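Local coordinates for protein beta-fructofuranosidase (Bifidobacterium adolescentis, PDB 6NOB) that probably hydrolyses terminal beta-fructofuranoside linkages such as that of sucrose, as a glycoside hydrolase of family 32, at residues I7-G12 with R91-N96; R15-F20 with G77-C82; A29-A34 with V65-S70; H173-L178 with D245-R250. All coordinates share one frame; numbering follows the deposited sequence.

Contact 1: residues I7-G12 with R91-N96; sequences ISVETG and RYVNMN
Asn94 is gripped through its side-chain amide, ND2 being hydrogen-bonded to the backbone oxygens of both Pro103 and Asp99. The other end of the same amide, OD1, accepts from Asn96 N at 3.1 Å, closing an Asx turn whose donor stands 36° out of the carbonyl plane. Across the contact itself the meeting is apolar: no hydrogen bond joins segments 7-12 and 91-96, and Asn94 O lies 3.8 Å from Ile7 CD1. Ile7 carries most of the packing. Its CG1 stands between its own backbone N and carbonyl carbon (chi1 65°) and, with the chain extended at chi2, carries CD1 in between Val93 and Met95. There CD1 meets Met95 CG at 3.7 Å and Val93 CG1 at 3.8 Å. Met95 runs extended beyond CG, and its SD passes Ile7 CD1 at 4.0 Å. Val93 uses that same methyl a second time, its CG1 lying 4.0 Å from Val9 CG2, with the two valines crossing at about a right angle. An alanine here, in place of Ile7, would probably open a gap between Val93 and Met95 and let the thioether chain turn more freely. Strand 5-10 is an outermost strand of one antiparallel sheet, pairing with strand 64-70, whereas 91-92 borders strand 72-80 in a second sheet; Leu79 of that strand packs against both Val9 and Val93.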
loop_
_atom_site.group_PDB
_atom_site.type_symbol
_atom_site.label_atom_id
_atom_site.label_comp_id
_atom_site.label_asym_id
_atom_site.label_seq_id
_atom_site.Cartn_x
_atom_site.Cartn_y
_atom_site.Cartn_z
ATOM N N ILE A 7 1.837 -10.669 -31.914
ATOM C CA ILE A 7 1.815 -11.808 -31.002
ATOM C C ILE A 7 0.608 -12.682 -31.320
ATOM O O ILE A 7 -0.328 -12.268 -32.009
ATOM C CB ILE A 7 1.773 -11.392 -29.513
ATOM C CG1 ILE A 7 0.467 -10.660 -29.196
ATOM C CG2 ILE A 7 2.986 -10.549 -29.144
ATOM C CD1 ILE A 7 0.198 -10.509 -27.713
ATOM N N SER A 8 0.637 -13.908 -30.798
ATOM C CA SER A 8 -0.460 -14.859 -30.928
ATOM C C SER A 8 -1.028 -15.167 -29.549
ATOM O O SER A 8 -0.276 -15.354 -28.587
ATOM C CB SER A 8 0.005 -16.150 -31.608
ATOM O OG SER A 8 -1.057 -16.760 -32.320
ATOM N N VAL A 9 -2.357 -15.225 -29.456
ATOM C CA VAL A 9 -3.056 -15.322 -28.178
ATOM C C VAL A 9 -4.176 -16.348 -28.294
ATOM O O VAL A 9 -4.989 -16.283 -29.222
ATOM C CB VAL A 9 -3.631 -13.959 -27.741
ATOM C CG1 VAL A 9 -4.612 -14.131 -26.587
ATOM C CG2 VAL A 9 -2.515 -13.000 -27.360
ATOM N N GLU A 10 -4.228 -17.285 -27.350
ATOM C CA GLU A 10 -5.328 -18.237 -27.239
ATOM C C GLU A 10 -6.336 -17.702 -26.231
ATOM O O GLU A 10 -5.995 -17.474 -25.065
ATOM C CB GLU A 10 -4.819 -19.614 -26.816
ATOM C CG GLU A 10 -3.753 -20.182 -27.731
ATOM C CD GLU A 10 -3.264 -21.537 -27.270
ATOM O OE1 GLU A 10 -4.018 -22.523 -27.418
ATOM O OE2 GLU A 10 -2.128 -21.616 -26.756
ATOM N N THR A 11 -7.580 -17.514 -26.678
ATOM C CA THR A 11 -8.556 -16.791 -25.870
ATOM C C THR A 11 -9.194 -17.659 -24.792
ATOM O O THR A 11 -9.589 -17.138 -23.743
ATOM C CB THR A 11 -9.643 -16.195 -26.766
ATOM O OG1 THR A 11 -10.273 -17.238 -27.521
ATOM C CG2 THR A 11 -9.039 -15.177 -27.723
ATOM N N GLY A 12 -9.308 -18.962 -25.022
ATOM C CA GLY A 12 -9.969 -19.810 -24.045
ATOM C C GLY A 12 -11.413 -19.388 -23.853
ATOM O O GLY A 12 -12.160 -19.186 -24.817
ATOM N N ARG A 91 -6.282 -13.020 -17.250
ATOM C CA ARG A 91 -5.049 -13.714 -17.592
ATOM C C ARG A 91 -4.147 -12.742 -18.333
ATOM O O ARG A 91 -4.555 -12.160 -19.343
ATOM C CB ARG A 91 -5.314 -14.954 -18.449
ATOM C CG ARG A 91 -6.131 -16.032 -17.756
ATOM C CD ARG A 91 -5.474 -16.510 -16.471
ATOM N NE ARG A 91 -6.134 -17.700 -15.937
ATOM C CZ ARG A 91 -7.195 -17.673 -15.136
ATOM N N TYR A 92 -2.930 -12.569 -17.828
ATOM C CA TYR A 92 -2.029 -11.563 -18.369
ATOM C C TYR A 92 -1.654 -11.876 -19.813
ATOM O O TYR A 92 -1.474 -13.037 -20.192
ATOM C CB TYR A 92 -0.770 -11.469 -17.509
ATOM C CG TYR A 92 0.120 -10.306 -17.871
ATOM C CD1 TYR A 92 -0.251 -9.003 -17.564
ATOM C CD2 TYR A 92 1.328 -10.506 -18.527
ATOM C CE1 TYR A 92 0.555 -7.931 -17.897
ATOM C CE2 TYR A 92 2.142 -9.441 -18.864
ATOM C CZ TYR A 92 1.750 -8.157 -18.545
ATOM O OH TYR A 92 2.556 -7.095 -18.877
ATOM N N VAL A 93 -1.550 -10.823 -20.621
ATOM C CA VAL A 93 -1.101 -10.907 -22.006
ATOM C C VAL A 93 0.123 -10.013 -22.155
ATOM O O VAL A 93 0.073 -8.826 -21.816
ATOM C CB VAL A 93 -2.209 -10.497 -22.993
ATOM C CG1 VAL A 93 -1.650 -10.396 -24.406
ATOM C CG2 VAL A 93 -3.357 -11.498 -22.946
ATOM N N ASN A 94 1.217 -10.586 -22.652
ATOM C CA ASN A 94 2.491 -9.881 -22.781
ATOM C C ASN A 94 2.668 -9.446 -24.231
ATOM O O ASN A 94 3.011 -10.253 -25.098
ATOM C CB ASN A 94 3.646 -10.767 -22.324
ATOM C CG ASN A 94 5.006 -10.183 -22.670
ATOM O OD1 ASN A 94 5.179 -8.963 -22.745
ATOM N ND2 ASN A 94 5.980 -11.058 -22.897
ATOM N N MET A 95 2.435 -8.159 -24.493
ATOM C CA MET A 95 2.734 -7.562 -25.787
ATOM C C MET A 95 3.786 -6.468 -25.661
ATOM O O MET A 95 3.894 -5.604 -26.537
ATOM C CB MET A 95 1.462 -7.015 -26.437
ATOM C CG MET A 95 1.491 -7.054 -27.953
ATOM S SD MET A 95 -0.090 -6.638 -28.707
ATOM C CE MET A 95 0.382 -6.633 -30.438
ATOM N N ASN A 96 4.559 -6.488 -24.577
ATOM C CA ASN A 96 5.611 -5.506 -24.363
ATOM C C ASN A 96 6.898 -5.996 -25.012
ATOM O O ASN A 96 7.442 -7.021 -24.580
ATOM C CB ASN A 96 5.825 -5.269 -22.876
ATOM C CG ASN A 96 6.591 -3.992 -22.588
ATOM O OD1 ASN A 96 7.372 -3.520 -23.416
ATOM N ND2 ASN A 96 6.372 -3.425 -21.404
#

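Contact 2: residues R15-F20 with G77-C82; sequences RQLDLF and GYLSEC
Arg15 and Gln16 both face Ser80 in a classic beta bulge, where the antiparallel pairing of strands 16-23 and 72-80 begins. Backbone bonds come first. Ser80 O accepts from Arg15 N at 3.2 Å and, weakly, from Gln16 N; beyond the bulge the ladder is regular, with Asp18 N to Tyr78 O at 2.9 Å. Among the polar side chains, Arg15 stretches out alongside Glu81 until NH1 reaches Glu81 O at 3.0 Å, the oxygen lying at the edge of the guanidinium; NH2 forms a salt bridge with Asp83. Gln16 NE2 meets Asp18 OD1 on its syn side at 3.0 Å, and Asp18 OD2 is hydrogen-bonded to His54, so both buried oxygens have partners. Apolar contacts divide between two faces. Leu17 CD1 meets Leu79 CD2 on one, where Leu17 and Leu19 also touch Val67 of strand 64-70. On the other, Tyr78 CG lies between its backbone N and carbonyl carbon (chi1 50°), which sets the ring against Asp18, whose CB lies over one face, 3.8 Å from the centroid. Tyr78 CE2 also touches the edge of Phe20 at CE1, 3.6 Å away. An alanine in place of Asp18 would probably leave Gln16 NE2 and His54 NE2 without the carboxylate oxygens that pair with them. One water joins the two strands, donating to Asp18 OD2 at 2.7 Å and lying 2.9 Å from Tyr78 OH, itself bonded to Val176 N.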
loop_
_atom_site.group_PDB
_atom_site.type_symbol
_atom_site.label_atom_id
_atom_site.label_comp_id
_atom_site.label_asym_id
_atom_site.label_seq_id
_atom_site.Cartn_x
_atom_site.Cartn_y
_atom_site.Cartn_z
ATOM N N ARG A 15 -13.563 -13.292 -23.456
ATOM C CA ARG A 15 -14.274 -12.613 -24.531
ATOM C C ARG A 15 -13.696 -11.250 -24.873
ATOM O O ARG A 15 -14.190 -10.602 -25.804
ATOM C CB ARG A 15 -15.755 -12.438 -24.167
ATOM C CG ARG A 15 -16.489 -13.721 -23.818
ATOM C CD ARG A 15 -17.910 -13.406 -23.375
ATOM N NE ARG A 15 -18.703 -14.606 -23.140
ATOM C CZ ARG A 15 -18.790 -15.229 -21.969
ATOM N NH1 ARG A 15 -18.125 -14.767 -20.919
ATOM N NH2 ARG A 15 -19.543 -16.314 -21.849
ATOM N N GLN A 16 -12.671 -10.794 -24.158
ATOM C CA GLN A 16 -12.215 -9.420 -24.283
ATOM C C GLN A 16 -10.709 -9.365 -24.083
ATOM O O GLN A 16 -10.166 -10.051 -23.212
ATOM C CB GLN A 16 -12.931 -8.528 -23.266
ATOM C CG GLN A 16 -12.582 -7.060 -23.333
ATOM C CD GLN A 16 -13.405 -6.246 -22.355
ATOM O OE1 GLN A 16 -14.635 -6.258 -22.404
ATOM N NE2 GLN A 16 -12.731 -5.547 -21.449
ATOM N N LEU A 17 -10.041 -8.549 -24.896
ATOM C CA LEU A 17 -8.598 -8.353 -24.822
ATOM C C LEU A 17 -8.325 -6.896 -24.488
ATOM O O LEU A 17 -8.716 -5.998 -25.243
ATOM C CB LEU A 17 -7.920 -8.742 -26.138
ATOM C CG LEU A 17 -6.421 -8.451 -26.251
ATOM C CD1 LEU A 17 -5.625 -9.292 -25.261
ATOM C CD2 LEU A 17 -5.939 -8.691 -27.671
ATOM N N ASP A 18 -7.656 -6.661 -23.363
ATOM C CA ASP A 18 -7.357 -5.317 -22.887
ATOM C C ASP A 18 -5.885 -5.005 -23.117
ATOM O O ASP A 18 -5.012 -5.786 -22.724
ATOM C CB ASP A 18 -7.707 -5.177 -21.405
ATOM C CG ASP A 18 -9.201 -5.131 -21.162
ATOM O OD1 ASP A 18 -9.848 -6.199 -21.203
ATOM O OD2 ASP A 18 -9.727 -4.022 -20.929
ATOM N N LEU A 19 -5.612 -3.869 -23.755
ATOM C CA LEU A 19 -4.250 -3.446 -24.052
ATOM C C LEU A 19 -4.067 -1.996 -23.632
ATOM O O LEU A 19 -4.874 -1.135 -23.996
ATOM C CB LEU A 19 -3.932 -3.604 -25.544
ATOM C CG LEU A 19 -4.171 -4.982 -26.163
ATOM C CD1 LEU A 19 -3.886 -4.948 -27.653
ATOM C CD2 LEU A 19 -3.321 -6.043 -25.478
ATOM N N PHE A 20 -3.008 -1.731 -22.872
ATOM C CA PHE A 20 -2.643 -0.375 -22.463
ATOM C C PHE A 20 -1.463 0.054 -23.328
ATOM O O PHE A 20 -0.324 -0.362 -23.100
ATOM C CB PHE A 20 -2.321 -0.328 -20.974
ATOM C CG PHE A 20 -3.506 -0.615 -20.093
ATOM C CD1 PHE A 20 -3.920 -1.918 -19.866
ATOM C CD2 PHE A 20 -4.217 0.418 -19.506
ATOM C CE1 PHE A 20 -5.015 -2.186 -19.064
ATOM C CE2 PHE A 20 -5.314 0.157 -18.702
ATOM C CZ PHE A 20 -5.714 -1.147 -18.484
ATOM N N GLY A 77 -1.320 -5.767 -20.532
ATOM C CA GLY A 77 -2.464 -6.361 -21.194
ATOM C C GLY A 77 -2.975 -7.576 -20.455
ATOM O O GLY A 77 -2.268 -8.174 -19.639
ATOM N N TYR A 78 -4.222 -7.937 -20.752
ATOM C CA TYR A 78 -4.815 -9.127 -20.159
ATOM C C TYR A 78 -6.087 -9.495 -20.910
ATOM O O TYR A 78 -6.723 -8.642 -21.535
ATOM C CB TYR A 78 -5.123 -8.925 -18.668
ATOM C CG TYR A 78 -5.887 -7.661 -18.341
ATOM C CD1 TYR A 78 -7.268 -7.604 -18.484
ATOM C CD2 TYR A 78 -5.232 -6.531 -17.865
ATOM C CE1 TYR A 78 -7.975 -6.456 -18.178
ATOM C CE2 TYR A 78 -5.931 -5.374 -17.556
ATOM C CZ TYR A 78 -7.303 -5.344 -17.714
ATOM O OH TYR A 78 -8.010 -4.204 -17.409
ATOM N N LEU A 79 -6.436 -10.779 -20.844
ATOM C CA LEU A 79 -7.745 -11.263 -21.259
ATOM C C LEU A 79 -8.723 -11.133 -20.099
ATOM O O LEU A 79 -8.354 -11.308 -18.935
ATOM C CB LEU A 79 -7.674 -12.725 -21.706
ATOM C CG LEU A 79 -7.002 -13.042 -23.040
ATOM C CD1 LEU A 79 -6.763 -14.539 -23.162
ATOM C CD2 LEU A 79 -7.844 -12.533 -24.201
ATOM N N SER A 80 -9.980 -10.832 -20.421
ATOM C CA SER A 80 -10.976 -10.592 -19.388
ATOM C C SER A 80 -12.356 -10.965 -19.920
ATOM O O SER A 80 -12.504 -11.446 -21.048
ATOM C CB SER A 80 -10.923 -9.135 -18.910
ATOM O OG SER A 80 -11.952 -8.860 -17.978
ATOM N N GLU A 81 -13.369 -10.752 -19.075
ATOM C CA GLU A 81 -14.777 -10.977 -19.415
ATOM C C GLU A 81 -15.070 -12.449 -19.705
ATOM O O GLU A 81 -15.833 -12.781 -20.614
ATOM C CB GLU A 81 -15.221 -10.093 -20.580
ATOM C CG GLU A 81 -15.275 -8.615 -20.230
ATOM C CD GLU A 81 -16.074 -8.340 -18.969
ATOM O OE1 GLU A 81 -15.592 -7.564 -18.117
ATOM O OE2 GLU A 81 -17.182 -8.898 -18.828
ATOM N N CYS A 82 -14.469 -13.334 -18.923
ATOM C CA CYS A 82 -14.855 -14.734 -18.924
ATOM C C CYS A 82 -16.072 -14.940 -18.025
ATOM O O CYS A 82 -16.570 -14.010 -17.386
ATOM C CB CYS A 82 -13.671 -15.597 -18.485
ATOM S SG CYS A 82 -13.205 -15.400 -16.754
HETATM O O HOH W 1 -10.649 -3.738 -18.419
#

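Contact 3: residues A29-A34 with V65-S70; sequences AVVTVA and VTVAAS
Val31 and Val67 have the same rotamer, each with CG1 opposite its own backbone N (chi1 -171° in both), turning the two methyls toward each other across the strands, 4.0 Å apart. Val33 adopts nearly the same torsion, but its CG1 lands on Val65 CB at 3.7 Å. Both contacts are diagonal, two residues along from the directly facing partners, Ala69 for Val31 and Val67 for Val33. The strands are antiparallel, their axes 4.7 Å apart at closest approach, and three hydrogen-bonded pairs supply six backbone bonds. The first runs from Val30 N to Ser70 O at 2.8 Å, the central one from Ala68 N to Thr32 O at 2.9 Å, and the last from Thr66 N to Ala34 O, also 2.9 Å. The pair lies in one sheet of the N-terminal beta-sandwich: the valine face turns inward, with Val31 on Leu19 and Phe55, Val33 on Ile57, and Val67 on Leu17, all in the opposing sheet. The other face, partly exposed, carries Val30 beside alanines, threonines and Ser70. On it Thr32 OG1 stands between its backbone N and carbonyl carbon and rests 3.4 Å from Ala68 CB, while Ser70 OG is hydrogen-bonded to Thr4 OG1.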
loop_
_atom_site.group_PDB
_atom_site.type_symbol
_atom_site.label_atom_id
_atom_site.label_comp_id
_atom_site.label_asym_id
_atom_site.label_seq_id
_atom_site.Cartn_x
_atom_site.Cartn_y
_atom_site.Cartn_z
ATOM N N ALA A 29 -1.851 5.171 -35.137
ATOM C CA ALA A 29 -1.524 4.131 -34.169
ATOM C C ALA A 29 -2.688 3.150 -34.122
ATOM O O ALA A 29 -3.795 3.515 -33.708
ATOM C CB ALA A 29 -1.251 4.728 -32.789
ATOM N N VAL A 30 -2.441 1.912 -34.552
ATOM C CA VAL A 30 -3.500 0.941 -34.795
ATOM C C VAL A 30 -3.203 -0.363 -34.066
ATOM O O VAL A 30 -2.047 -0.771 -33.914
ATOM C CB VAL A 30 -3.683 0.675 -36.310
ATOM C CG1 VAL A 30 -4.943 -0.133 -36.573
ATOM C CG2 VAL A 30 -3.731 1.982 -37.078
ATOM N N VAL A 31 -4.271 -1.013 -33.609
ATOM C CA VAL A 31 -4.240 -2.391 -33.138
ATOM C C VAL A 31 -5.266 -3.178 -33.937
ATOM O O VAL A 31 -6.402 -2.726 -34.119
ATOM C CB VAL A 31 -4.535 -2.502 -31.629
ATOM C CG1 VAL A 31 -4.267 -3.920 -31.149
ATOM C CG2 VAL A 31 -3.708 -1.497 -30.849
ATOM N N THR A 32 -4.867 -4.351 -34.419
ATOM C CA THR A 32 -5.768 -5.212 -35.166
ATOM C C THR A 32 -5.701 -6.630 -34.621
ATOM O O THR A 32 -4.723 -7.032 -33.986
ATOM C CB THR A 32 -5.445 -5.211 -36.666
ATOM O OG1 THR A 32 -4.042 -5.432 -36.856
ATOM C CG2 THR A 32 -5.838 -3.881 -37.291
ATOM N N VAL A 33 -6.777 -7.376 -34.863
ATOM C CA VAL A 33 -6.880 -8.782 -34.492
ATOM C C VAL A 33 -7.317 -9.561 -35.723
ATOM O O VAL A 33 -8.193 -9.113 -36.472
ATOM C CB VAL A 33 -7.871 -9.005 -33.328
ATOM C CG1 VAL A 33 -7.714 -10.406 -32.754
ATOM C CG2 VAL A 33 -7.670 -7.957 -32.240
ATOM N N ALA A 34 -6.700 -10.721 -35.937
ATOM C CA ALA A 34 -7.019 -11.588 -37.061
ATOM C C ALA A 34 -7.163 -13.023 -36.571
ATOM O O ALA A 34 -6.530 -13.424 -35.590
ATOM C CB ALA A 34 -5.945 -11.512 -38.152
ATOM N N VAL A 65 -5.849 -16.172 -31.960
ATOM C CA VAL A 65 -5.914 -14.942 -32.733
ATOM C C VAL A 65 -4.536 -14.294 -32.760
ATOM O O VAL A 65 -3.685 -14.539 -31.901
ATOM C CB VAL A 65 -6.962 -13.959 -32.172
ATOM C CG1 VAL A 65 -8.342 -14.592 -32.179
ATOM C CG2 VAL A 65 -6.579 -13.521 -30.767
ATOM N N THR A 66 -4.328 -13.452 -33.768
ATOM C CA THR A 66 -3.082 -12.724 -33.963
ATOM C C THR A 66 -3.331 -11.250 -33.679
ATOM O O THR A 66 -4.208 -10.637 -34.297
ATOM C CB THR A 66 -2.555 -12.913 -35.386
ATOM O OG1 THR A 66 -2.170 -14.281 -35.579
ATOM C CG2 THR A 66 -1.360 -12.009 -35.639
ATOM N N VAL A 67 -2.567 -10.687 -32.747
ATOM C CA VAL A 67 -2.691 -9.288 -32.355
ATOM C C VAL A 67 -1.524 -8.520 -32.959
ATOM O O VAL A 67 -0.362 -8.911 -32.793
ATOM C CB VAL A 67 -2.724 -9.129 -30.826
ATOM C CG1 VAL A 67 -3.080 -7.698 -30.449
ATOM C CG2 VAL A 67 -3.708 -10.116 -30.210
ATOM N N ALA A 68 -1.833 -7.430 -33.659
ATOM C CA ALA A 68 -0.834 -6.660 -34.386
ATOM C C ALA A 68 -0.881 -5.209 -33.936
ATOM O O ALA A 68 -1.961 -4.614 -33.859
ATOM C CB ALA A 68 -1.061 -6.751 -35.899
ATOM N N ALA A 69 0.289 -4.646 -33.646
ATOM C CA ALA A 69 0.425 -3.247 -33.267
ATOM C C ALA A 69 1.277 -2.520 -34.297
ATOM O O ALA A 69 2.237 -3.082 -34.831
ATOM C CB ALA A 69 1.055 -3.106 -31.881
ATOM N N SER A 70 0.920 -1.269 -34.574
ATOM C CA SER A 70 1.711 -0.424 -35.458
ATOM C C SER A 70 1.491 1.022 -35.047
ATOM O O SER A 70 0.348 1.453 -34.872
ATOM C CB SER A 70 1.330 -0.633 -36.929
ATOM O OG SER A 70 2.345 -0.161 -37.802
#

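Contact 4: residues H173-L178 with D245-R250; sequences HLPVFL and DGVHVR
Segments 173-178 and 245-250 run in roughly the same sense, the line from Leu174 CA to Leu178 CA lying 29° from that between the CA atoms of Gly246 and Val249. No hydrogen bond joins them directly; a water bridges the backbones, donating to Pro175 O and to Val247 O at 2.7 Å each. The 245-250 loop is shaped from within: Asp245 OD1 accepts from Val247 N and His248 N, and OD2 takes His248 ND1 at 2.9 Å with its syn lone pair. His248 NE2 is hydrogen-bonded to Glu81. Phe177 and Val249 carry much of the side-chain packing. Phe177 CG, anti to its backbone N (chi1 -173°), carries the ring across to Val249, whose CB sits over one ring face, 3.8 Å from the centroid, and whose CG2 reaches Phe177 CZ at 3.5 Å; at the ring's edge, in plane, lies Val247 O, 3.4 Å from Phe177 CD1. Pro175 CD touches Val247 CG1 at 3.8 Å. Phe177 and Leu178 pair with Trp160 in a classic beta bulge, tying this loop to strand 159-165. Their side chains reach strand 216-227 at Leu219 and Leu221, linking neighbouring sheets of the family's beta-propeller, while helix 85-88 covers Pro175 and Val247 through Leu85.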
loop_
_atom_site.group_PDB
_atom_site.type_symbol
_atom_site.label_atom_id
_atom_site.label_comp_id
_atom_site.label_asym_id
_atom_site.label_seq_id
_atom_site.Cartn_x
_atom_site.Cartn_y
_atom_site.Cartn_z
ATOM N N HIS A 173 -6.456 -11.844 -9.756
ATOM C CA HIS A 173 -6.354 -10.550 -10.422
ATOM C C HIS A 173 -7.622 -10.223 -11.199
ATOM O O HIS A 173 -8.179 -11.076 -11.893
ATOM C CB HIS A 173 -5.159 -10.534 -11.371
ATOM C CG HIS A 173 -3.835 -10.611 -10.680
ATOM N ND1 HIS A 173 -3.243 -9.520 -10.081
ATOM C CD2 HIS A 173 -2.983 -11.648 -10.501
ATOM C CE1 HIS A 173 -2.084 -9.882 -9.560
ATOM N NE2 HIS A 173 -1.901 -11.167 -9.803
ATOM N N LEU A 174 -8.059 -8.968 -11.100
ATOM C CA LEU A 174 -9.272 -8.482 -11.748
ATOM C C LEU A 174 -8.919 -7.386 -12.754
ATOM O O LEU A 174 -7.764 -6.948 -12.794
ATOM C CB LEU A 174 -10.254 -7.980 -10.687
ATOM C CG LEU A 174 -10.878 -9.097 -9.848
ATOM C CD1 LEU A 174 -11.856 -8.528 -8.836
ATOM C CD2 LEU A 174 -11.555 -10.127 -10.748
ATOM N N PRO A 175 -9.851 -6.932 -13.593
ATOM C CA PRO A 175 -9.517 -5.866 -14.547
ATOM C C PRO A 175 -9.228 -4.542 -13.853
ATOM O O PRO A 175 -9.628 -4.296 -12.712
ATOM C CB PRO A 175 -10.772 -5.759 -15.422
ATOM C CG PRO A 175 -11.455 -7.062 -15.266
ATOM C CD PRO A 175 -11.193 -7.483 -13.856
ATOM N N VAL A 176 -8.513 -3.676 -14.581
ATOM C CA VAL A 176 -8.228 -2.332 -14.091
ATOM C C VAL A 176 -9.537 -1.617 -13.795
ATOM O O VAL A 176 -10.474 -1.631 -14.604
ATOM C CB VAL A 176 -7.375 -1.562 -15.110
ATOM C CG1 VAL A 176 -7.350 -0.077 -14.779
ATOM C CG2 VAL A 176 -5.964 -2.125 -15.141
ATOM N N PHE A 177 -9.608 -0.985 -12.623
ATOM C CA PHE A 177 -10.859 -0.491 -12.062
ATOM C C PHE A 177 -11.121 0.980 -12.369
ATOM O O PHE A 177 -12.178 1.317 -12.910
ATOM C CB PHE A 177 -10.861 -0.725 -10.549
ATOM C CG PHE A 177 -12.165 -0.405 -9.892
ATOM C CD1 PHE A 177 -13.273 -1.211 -10.103
ATOM C CD2 PHE A 177 -12.285 0.695 -9.061
ATOM C CE1 PHE A 177 -14.478 -0.922 -9.501
ATOM C CE2 PHE A 177 -13.488 0.988 -8.454
ATOM C CZ PHE A 177 -14.586 0.177 -8.673
ATOM N N LEU A 178 -10.190 1.866 -12.021
ATOM C CA LEU A 178 -10.304 3.287 -12.321
ATOM C C LEU A 178 -9.075 3.740 -13.095
ATOM O O LEU A 178 -8.013 3.118 -13.030
ATOM C CB LEU A 178 -10.467 4.127 -11.047
ATOM C CG LEU A 178 -11.855 4.098 -10.405
ATOM C CD1 LEU A 178 -11.773 4.526 -8.951
ATOM C CD2 LEU A 178 -12.819 4.984 -11.177
ATOM N N ASP A 245 -21.119 -5.001 -9.069
ATOM C CA ASP A 245 -20.985 -6.430 -9.322
ATOM C C ASP A 245 -19.652 -6.998 -8.844
ATOM O O ASP A 245 -19.334 -8.150 -9.156
ATOM C CB ASP A 245 -21.196 -6.728 -10.811
ATOM C CG ASP A 245 -20.135 -6.098 -11.705
ATOM O OD1 ASP A 245 -19.202 -5.439 -11.192
ATOM O OD2 ASP A 245 -20.239 -6.271 -12.939
ATOM N N GLY A 246 -18.869 -6.227 -8.095
ATOM C CA GLY A 246 -17.591 -6.699 -7.607
ATOM C C GLY A 246 -16.441 -6.588 -8.584
ATOM O O GLY A 246 -15.309 -6.932 -8.218
ATOM N N VAL A 247 -16.683 -6.114 -9.808
ATOM C CA VAL A 247 -15.644 -6.067 -10.833
ATOM C C VAL A 247 -15.594 -4.697 -11.504
ATOM O O VAL A 247 -14.540 -4.053 -11.543
ATOM C CB VAL A 247 -15.856 -7.177 -11.881
ATOM C CG1 VAL A 247 -14.844 -7.044 -13.007
ATOM C CG2 VAL A 247 -15.761 -8.550 -11.236
ATOM N N HIS A 248 -16.724 -4.241 -12.038
ATOM C CA HIS A 248 -16.762 -3.045 -12.868
ATOM C C HIS A 248 -17.161 -1.814 -12.063
ATOM O O HIS A 248 -17.952 -1.893 -11.120
ATOM C CB HIS A 248 -17.735 -3.231 -14.032
ATOM C CG HIS A 248 -17.439 -4.427 -14.878
ATOM N ND1 HIS A 248 -18.067 -5.641 -14.696
ATOM C CD2 HIS A 248 -16.581 -4.598 -15.911
ATOM C CE1 HIS A 248 -17.609 -6.508 -15.582
ATOM N NE2 HIS A 248 -16.707 -5.900 -16.331
ATOM N N VAL A 249 -16.606 -0.657 -12.461
ATOM C CA VAL A 249 -16.928 0.620 -11.832
ATOM C C VAL A 249 -18.084 1.267 -12.580
ATOM O O VAL A 249 -18.298 1.027 -13.773
ATOM C CB VAL A 249 -15.695 1.549 -11.787
ATOM C CG1 VAL A 249 -15.401 2.137 -13.162
ATOM C CG2 VAL A 249 -15.901 2.656 -10.770
ATOM N N ARG A 250 -18.843 2.089 -11.867
ATOM C CA ARG A 250 -19.925 2.882 -12.433
ATOM C C ARG A 250 -19.630 4.368 -12.216
ATOM O O ARG A 250 -18.547 4.741 -11.755
ATOM C CB ARG A 250 -21.268 2.460 -11.833
ATOM C CG ARG A 250 -21.743 1.110 -12.336
ATOM C CD ARG A 250 -21.730 1.073 -13.858
ATOM N NE ARG A 250 -22.246 -0.185 -14.385
ATOM C CZ ARG A 250 -22.632 -0.365 -15.644
ATOM N NH1 ARG A 250 -22.563 0.635 -16.513
ATOM N NH2 ARG A 250 -23.090 -1.546 -16.035
HETATM O O HOH W 2 -11.976 -4.924 -11.496
#

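Overall arrangement
Contacts 1, 2 and 3 belong to the N-terminal beta-sandwich, and contact 4 to the five-bladed beta-propeller that, as in other family 32 enzymes, probably holds the active site. Along the chain contact 3 falls within the span of contact 2, and that within contact 1; contact 4 follows. Contact 3 lies in one four-stranded sheet and contact 2 in the other, their centres about 14 Å apart. Contact 1 joins strand 5-10 of the former to the chain leaving strand 91-92 of the latter. Contact 2 is the way out to contact 4, about 12 Å away between centres: Glu81 OE1 to His248 NE2 is 2.7 Å. The sandwich thus docks directly on propeller loops, with contact 3 farthest from them.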